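Local coordinates for protein (aminopeptidase) (Ochrobactrum anthropi, PDB 1B65) that removes N-terminal L-amino acids from peptides and hydrolyses D-alanine esters and amides, as a serine aminopeptidase with a variant of the Ntn hydrolase fold, at residues A[9-12]-A[13-16]; A[24-28]-A[29-33]. One frame throughout, in Å; residues are numbered along the deposited sequence.

Contact 1: A[9-12]-A[13-16]; sequences KPRA and RDLG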
ATOM      1  N   LYS A   9     -41.329  12.741  -6.176  1.00 40.09           N
ATOM      2  CA  LYS A   9     -40.049  12.400  -6.849  1.00 37.97           C
ATOM      3  C   LYS A   9     -39.913  10.878  -6.923  1.00 32.83           C
ATOM      4  O   LYS A   9     -39.604  10.201  -5.954  1.00 32.60           O
ATOM      5  CB  LYS A   9     -38.812  12.988  -6.170  1.00 40.97           C
ATOM      6  CG  LYS A   9     -38.346  14.352  -6.654  1.00 43.87           C
ATOM      7  CD  LYS A   9     -36.873  14.369  -7.048  1.00 45.23           C
ATOM      8  CE  LYS A   9     -36.174  15.675  -6.716  1.00 46.31           C
ATOM      9  NZ  LYS A   9     -36.092  16.570  -7.904  1.00 47.08           N
ATOM     10  N   PRO A  10     -40.145  10.347  -8.110  1.00 30.06           N
ATOM     11  CA  PRO A  10     -39.848   8.943  -8.373  1.00 26.05           C
ATOM     12  C   PRO A  10     -38.329   8.773  -8.193  1.00 21.98           C
ATOM     13  O   PRO A  10     -37.573   9.701  -8.483  1.00 19.90           O
ATOM     14  CB  PRO A  10     -40.141   8.751  -9.849  1.00 27.96           C
ATOM     15  CG  PRO A  10     -40.003  10.114 -10.441  1.00 29.24           C
ATOM     16  CD  PRO A  10     -40.480  11.057  -9.363  1.00 29.57           C
ATOM     17  N   ARG A  11     -37.923   7.582  -7.796  1.00 18.82           N
ATOM     18  CA  ARG A  11     -36.483   7.245  -7.760  1.00 17.56           C
ATOM     19  C   ARG A  11     -36.266   6.295  -8.916  1.00 16.63           C
ATOM     20  O   ARG A  11     -37.248   5.983  -9.638  1.00 16.72           O
ATOM     21  CB  ARG A  11     -36.118   6.644  -6.398  1.00 15.01           C
ATOM     22  CG  ARG A  11     -36.320   7.645  -5.259  1.00 13.77           C
ATOM     23  CD  ARG A  11     -36.042   6.939  -3.921  1.00 13.84           C
ATOM     24  NE  ARG A  11     -34.574   6.892  -3.709  1.00 13.12           N
ATOM     25  CZ  ARG A  11     -34.081   6.160  -2.679  1.00 13.98           C
ATOM     26  NH1 ARG A  11     -34.905   5.487  -1.903  1.00 13.14           N
ATOM     27  NH2 ARG A  11     -32.773   6.156  -2.490  1.00 12.67           N
ATOM     28  N   ALA A  12     -35.063   5.750  -9.152  1.00 15.87           N
ATOM     29  CA  ALA A  12     -34.848   4.931 -10.329  1.00 17.74           C
ATOM     30  C   ALA A  12     -35.791   3.737 -10.381  1.00 17.87           C
ATOM     31  O   ALA A  12     -36.294   3.442 -11.458  1.00 18.43           O
ATOM     32  CB  ALA A  12     -33.423   4.397 -10.471  1.00 18.43           C
ATOM     33  N   ARG A  13     -36.017   3.024  -9.266  1.00 16.85           N
ATOM     34  CA  ARG A  13     -36.892   1.856  -9.323  1.00 18.60           C
ATOM     35  C   ARG A  13     -38.297   2.259  -9.766  1.00 19.99           C
ATOM     36  O   ARG A  13     -38.976   1.464 -10.413  1.00 19.64           O
ATOM     37  CB  ARG A  13     -37.027   1.139  -7.975  1.00 18.07           C
ATOM     38  CG  ARG A  13     -35.750   0.358  -7.678  1.00 18.41           C
ATOM     39  CD  ARG A  13     -35.862  -0.279  -6.272  1.00 19.93           C
ATOM     40  NE  ARG A  13     -34.549  -0.858  -5.969  1.00 18.40           N
ATOM     41  CZ  ARG A  13     -34.320  -2.136  -5.803  1.00 19.29           C
ATOM     42  NH1 ARG A  13     -35.336  -2.999  -5.860  1.00 21.19           N
ATOM     43  NH2 ARG A  13     -33.092  -2.545  -5.529  1.00 18.45           N
ATOM     44  N   ASP A  14     -38.760   3.428  -9.375  1.00 20.92           N
ATOM     45  CA  ASP A  14     -40.079   3.919  -9.756  1.00 22.14           C
ATOM     46  C   ASP A  14     -40.264   4.086 -11.249  1.00 24.04           C
ATOM     47  O   ASP A  14     -41.409   4.055 -11.727  1.00 24.26           O
ATOM     48  CB  ASP A  14     -40.292   5.282  -9.078  1.00 23.92           C
ATOM     49  CG  ASP A  14     -40.305   5.110  -7.571  1.00 25.70           C
ATOM     50  OD1 ASP A  14     -41.060   4.218  -7.127  1.00 28.59           O
ATOM     51  OD2 ASP A  14     -39.587   5.823  -6.848  1.00 24.56           O
ATOM     52  N   LEU A  15     -39.200   4.302 -12.014  1.00 22.89           N
ATOM     53  CA  LEU A  15     -39.263   4.481 -13.457  1.00 24.49           C
ATOM     54  C   LEU A  15     -39.203   3.175 -14.225  1.00 24.44           C
ATOM     55  O   LEU A  15     -39.183   3.171 -15.473  1.00 24.11           O
ATOM     56  CB  LEU A  15     -38.113   5.381 -13.930  1.00 25.28           C
ATOM     57  CG  LEU A  15     -38.058   6.801 -13.354  1.00 26.45           C
ATOM     58  CD1 LEU A  15     -36.897   7.552 -14.008  1.00 26.78           C
ATOM     59  CD2 LEU A  15     -39.366   7.525 -13.578  1.00 26.90           C
ATOM     60  N   GLY A  16     -39.120   2.059 -13.502  1.00 22.36           N
ATOM     61  CA  GLY A  16     -39.039   0.764 -14.162  1.00 24.11           C
ATOM     62  C   GLY A  16     -37.619   0.297 -14.448  1.00 24.42           C
ATOM     63  O   GLY A  16     -37.477  -0.682 -15.187  1.00 24.33           O
TER
HETATM   64  O   HOH W   1     -40.496   7.682  -4.963  1.00 46.82           O
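The backbone N of Arg11 donates to OD2 of Asp14 over a short 2.6 Å. The bond is nearly straight, with an N-H...O angle of 171°, and it uses the anti lone pair of OD2. The chi1 of Asp14 (-64°) sets CG beside its own backbone N, which swings the carboxylate back to the peptide N-H of Arg11, just ahead of the turn. A water bridges the same OD2 to the carbonyl O of Lys9, donating to both. A weak bond returns from Asp14 N to Arg11 O, 3.0 Å long. Leu15 N then donates to Ala12 O at 3.1 Å. These bonds three residues apart make a 3-10 turn. Gly16 ends it with a positive phi of 91°, and shares a backbone hydrogen bond with Ala375, the last residue of the chain. Apolar atoms pack beside the polar set. Pro10 CB lies 3.6 Å from Asp14 CB and 4.0 Å from Leu15 CD2. The guanidinium of Arg11 leads away to a salt bridge with Glu177, while that of Arg13 hydrogen-bonds Thr20 O and forms a salt bridge with Glu334. The turn lies against helix 322-342, where Ala12 touches Val337 and Asn338 and Leu15 touches Ile341.

Contact 2: A[24-28]-A[29-33]; sequences GPYNA and ITDVD
The carboxylate of Asp31 reaches back into the turn made by Gly24, Pro25, Tyr26 and Asn27. With CG opposite its carbonyl carbon (chi1 -71°), the group swings toward that turn. OD1 then accepts the backbone N-H of Tyr26 through its syn lone pair, at 2.8 Å and 165°. The Tyr26 ring and the carboxylate are turned only 18° apart, and the ring meets OD1 obliquely, with CD2 at 3.7 Å. The Pro25 ring and the Asp31 side chain run alongside each other in opposite senses, with Pro25 CD 3.4 Å from Asp31 OD1. OD2 takes the N-H of Ala28 at 3.0 Å, from above the carboxylate plane. Gly24 CA is close by, 3.2 Å from OD2. A type I beta turn from Gly24 to Asn27 is thus clasped by the last residue of the 3-10 turn 29-31. That turn also holds on through its backbone, as Asp31 N donates to Ala28 O at 2.9 Å. The Asn27 side chain leaves its backbone away from 29-33. Ser199 on strand 194-204 serves both residues, its OG bonding Asp31 OD2 and its N donating to Asn27 OD1. Thr30 OG1 bonds Gly173 O, and Ile29 packs against Leu214, Val254 and Ala256.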
ATOM      1  N   GLY A  24     -33.303  -2.158   2.140  1.00 10.58           N
ATOM      2  CA  GLY A  24     -33.795  -1.846   3.494  1.00 11.37           C
ATOM      3  C   GLY A  24     -35.084  -0.995   3.300  1.00 12.27           C
ATOM      4  O   GLY A  24     -35.499  -0.601   2.204  1.00 13.02           O
ATOM      5  N   PRO A  25     -35.649  -0.541   4.413  1.00 12.67           N
ATOM      6  CA  PRO A  25     -36.913   0.174   4.406  1.00 12.75           C
ATOM      7  C   PRO A  25     -36.959   1.418   3.576  1.00 13.10           C
ATOM      8  O   PRO A  25     -37.938   1.665   2.850  1.00 15.50           O
ATOM      9  CB  PRO A  25     -37.166   0.473   5.880  1.00 12.37           C
ATOM     10  CG  PRO A  25     -36.476  -0.638   6.596  1.00 12.93           C
ATOM     11  CD  PRO A  25     -35.235  -0.963   5.786  1.00 12.76           C
ATOM     12  N   TYR A  26     -35.891   2.243   3.613  1.00 10.47           N
ATOM     13  CA  TYR A  26     -35.876   3.490   2.877  1.00 12.74           C
ATOM     14  C   TYR A  26     -35.014   3.407   1.625  1.00 12.66           C
ATOM     15  O   TYR A  26     -34.883   4.426   0.958  1.00 13.97           O
ATOM     16  CB  TYR A  26     -35.355   4.655   3.776  1.00 13.80           C
ATOM     17  CG  TYR A  26     -36.341   4.895   4.906  1.00 19.03           C
ATOM     18  CD1 TYR A  26     -37.600   5.430   4.609  1.00 21.17           C
ATOM     19  CD2 TYR A  26     -36.063   4.541   6.218  1.00 19.01           C
ATOM     20  CE1 TYR A  26     -38.523   5.649   5.617  1.00 22.44           C
ATOM     21  CE2 TYR A  26     -36.981   4.777   7.234  1.00 21.78           C
ATOM     22  CZ  TYR A  26     -38.210   5.305   6.914  1.00 22.44           C
ATOM     23  OH  TYR A  26     -39.166   5.544   7.899  1.00 25.62           O
ATOM     24  N   ASN A  27     -34.371   2.269   1.380  1.00 12.23           N
ATOM     25  CA  ASN A  27     -33.473   2.109   0.241  1.00 12.17           C
ATOM     26  C   ASN A  27     -32.428   3.245   0.288  1.00 11.99           C
ATOM     27  O   ASN A  27     -32.226   4.028  -0.643  1.00 12.77           O
ATOM     28  CB  ASN A  27     -34.171   2.089  -1.124  1.00 11.68           C
ATOM     29  CG  ASN A  27     -33.205   1.733  -2.255  1.00 12.02           C
ATOM     30  OD1 ASN A  27     -32.137   1.144  -2.088  1.00 12.48           O
ATOM     31  ND2 ASN A  27     -33.615   2.035  -3.481  1.00 12.37           N
ATOM     32  N   ALA A  28     -31.806   3.327   1.472  1.00 11.72           N
ATOM     33  CA  ALA A  28     -30.833   4.391   1.716  1.00 12.36           C
ATOM     34  C   ALA A  28     -29.819   3.997   2.763  1.00 11.33           C
ATOM     35  O   ALA A  28     -30.062   3.072   3.530  1.00 11.30           O
ATOM     36  CB  ALA A  28     -31.534   5.645   2.266  1.00 12.55           C
ATOM     37  N   ILE A  29     -28.742   4.816   2.866  1.00 11.61           N
ATOM     38  CA  ILE A  29     -27.713   4.471   3.861  1.00 11.96           C
ATOM     39  C   ILE A  29     -28.177   4.520   5.299  1.00 11.05           C
ATOM     40  O   ILE A  29     -27.663   3.826   6.196  1.00 12.10           O
ATOM     41  CB  ILE A  29     -26.469   5.379   3.603  1.00 11.00           C
ATOM     42  CG1 ILE A  29     -25.297   4.766   4.398  1.00 11.92           C
ATOM     43  CG2 ILE A  29     -26.758   6.802   4.036  1.00 12.77           C
ATOM     44  CD1 ILE A  29     -23.926   5.333   4.016  1.00 14.52           C
ATOM     45  N   THR A  30     -29.266   5.240   5.605  1.00 11.24           N
ATOM     46  CA  THR A  30     -29.865   5.247   6.942  1.00 11.38           C
ATOM     47  C   THR A  30     -30.570   3.937   7.272  1.00  9.38           C
ATOM     48  O   THR A  30     -30.953   3.765   8.427  1.00 12.50           O
ATOM     49  CB  THR A  30     -30.893   6.393   7.071  1.00 12.87           C
ATOM     50  OG1 THR A  30     -31.781   6.247   5.962  1.00 13.79           O
ATOM     51  CG2 THR A  30     -30.152   7.726   7.029  1.00 12.98           C
ATOM     52  N   ASP A  31     -30.649   2.965   6.340  1.00  9.15           N
ATOM     53  CA  ASP A  31     -31.166   1.648   6.672  1.00  9.57           C
ATOM     54  C   ASP A  31     -30.190   0.866   7.554  1.00 11.31           C
ATOM     55  O   ASP A  31     -30.539  -0.123   8.212  1.00 10.03           O
ATOM     56  CB  ASP A  31     -31.471   0.828   5.415  1.00 10.89           C
ATOM     57  CG  ASP A  31     -32.686   1.379   4.681  1.00 11.85           C
ATOM     58  OD1 ASP A  31     -33.606   1.995   5.265  1.00 12.73           O
ATOM     59  OD2 ASP A  31     -32.695   1.204   3.449  1.00 12.76           O
ATOM     60  N   VAL A  32     -28.943   1.340   7.582  1.00 11.93           N
ATOM     61  CA  VAL A  32     -27.964   0.796   8.526  1.00 12.22           C
ATOM     62  C   VAL A  32     -28.245   1.459   9.877  1.00 14.24           C
ATOM     63  O   VAL A  32     -28.143   2.670  10.088  1.00 12.66           O
ATOM     64  CB  VAL A  32     -26.521   1.089   8.076  1.00 11.97           C
ATOM     65  CG1 VAL A  32     -25.528   0.548   9.123  1.00 12.52           C
ATOM     66  CG2 VAL A  32     -26.234   0.413   6.738  1.00 13.52           C
ATOM     67  N   ASP A  33     -28.604   0.658  10.875  1.00 16.70           N
ATOM     68  CA  ASP A  33     -29.015   1.160  12.183  1.00 20.74           C
ATOM     69  C   ASP A  33     -28.048   2.152  12.826  1.00 17.79           C
ATOM     70  O   ASP A  33     -26.827   1.934  12.846  1.00 17.08           O
ATOM     71  CB  ASP A  33     -29.144  -0.050  13.109  1.00 28.65           C
ATOM     72  CG  ASP A  33     -27.823  -0.365  13.804  1.00 33.98           C
ATOM     73  OD1 ASP A  33     -26.790  -0.649  13.095  1.00 35.88           O
ATOM     74  OD2 ASP A  33     -27.808  -0.253  15.060  1.00 36.30           O
TER

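The modelled chain begins at Lys9 and makes both contacts before its first strand, 36-43. Contact 1 closes first, as a local turn, and contact 2 follows. The two are in series and neither nest nor cross. Their centres are about 17 Å apart, yet Arg11 spans the gap: its NH2 lies 2.9 Å from Asn27 O and its NH1 3.1 Å from Tyr26 O, both probable hydrogen bonds. Glu334 of helix 322-342 is a second link, since its OE2 meets both Arg13 NE and Asn27 ND2. Contact 1 lies along this helix, and contact 2 lies on strands 194-204, 207-217 and 251-257. The N-terminal segment ties the helix to the sheet.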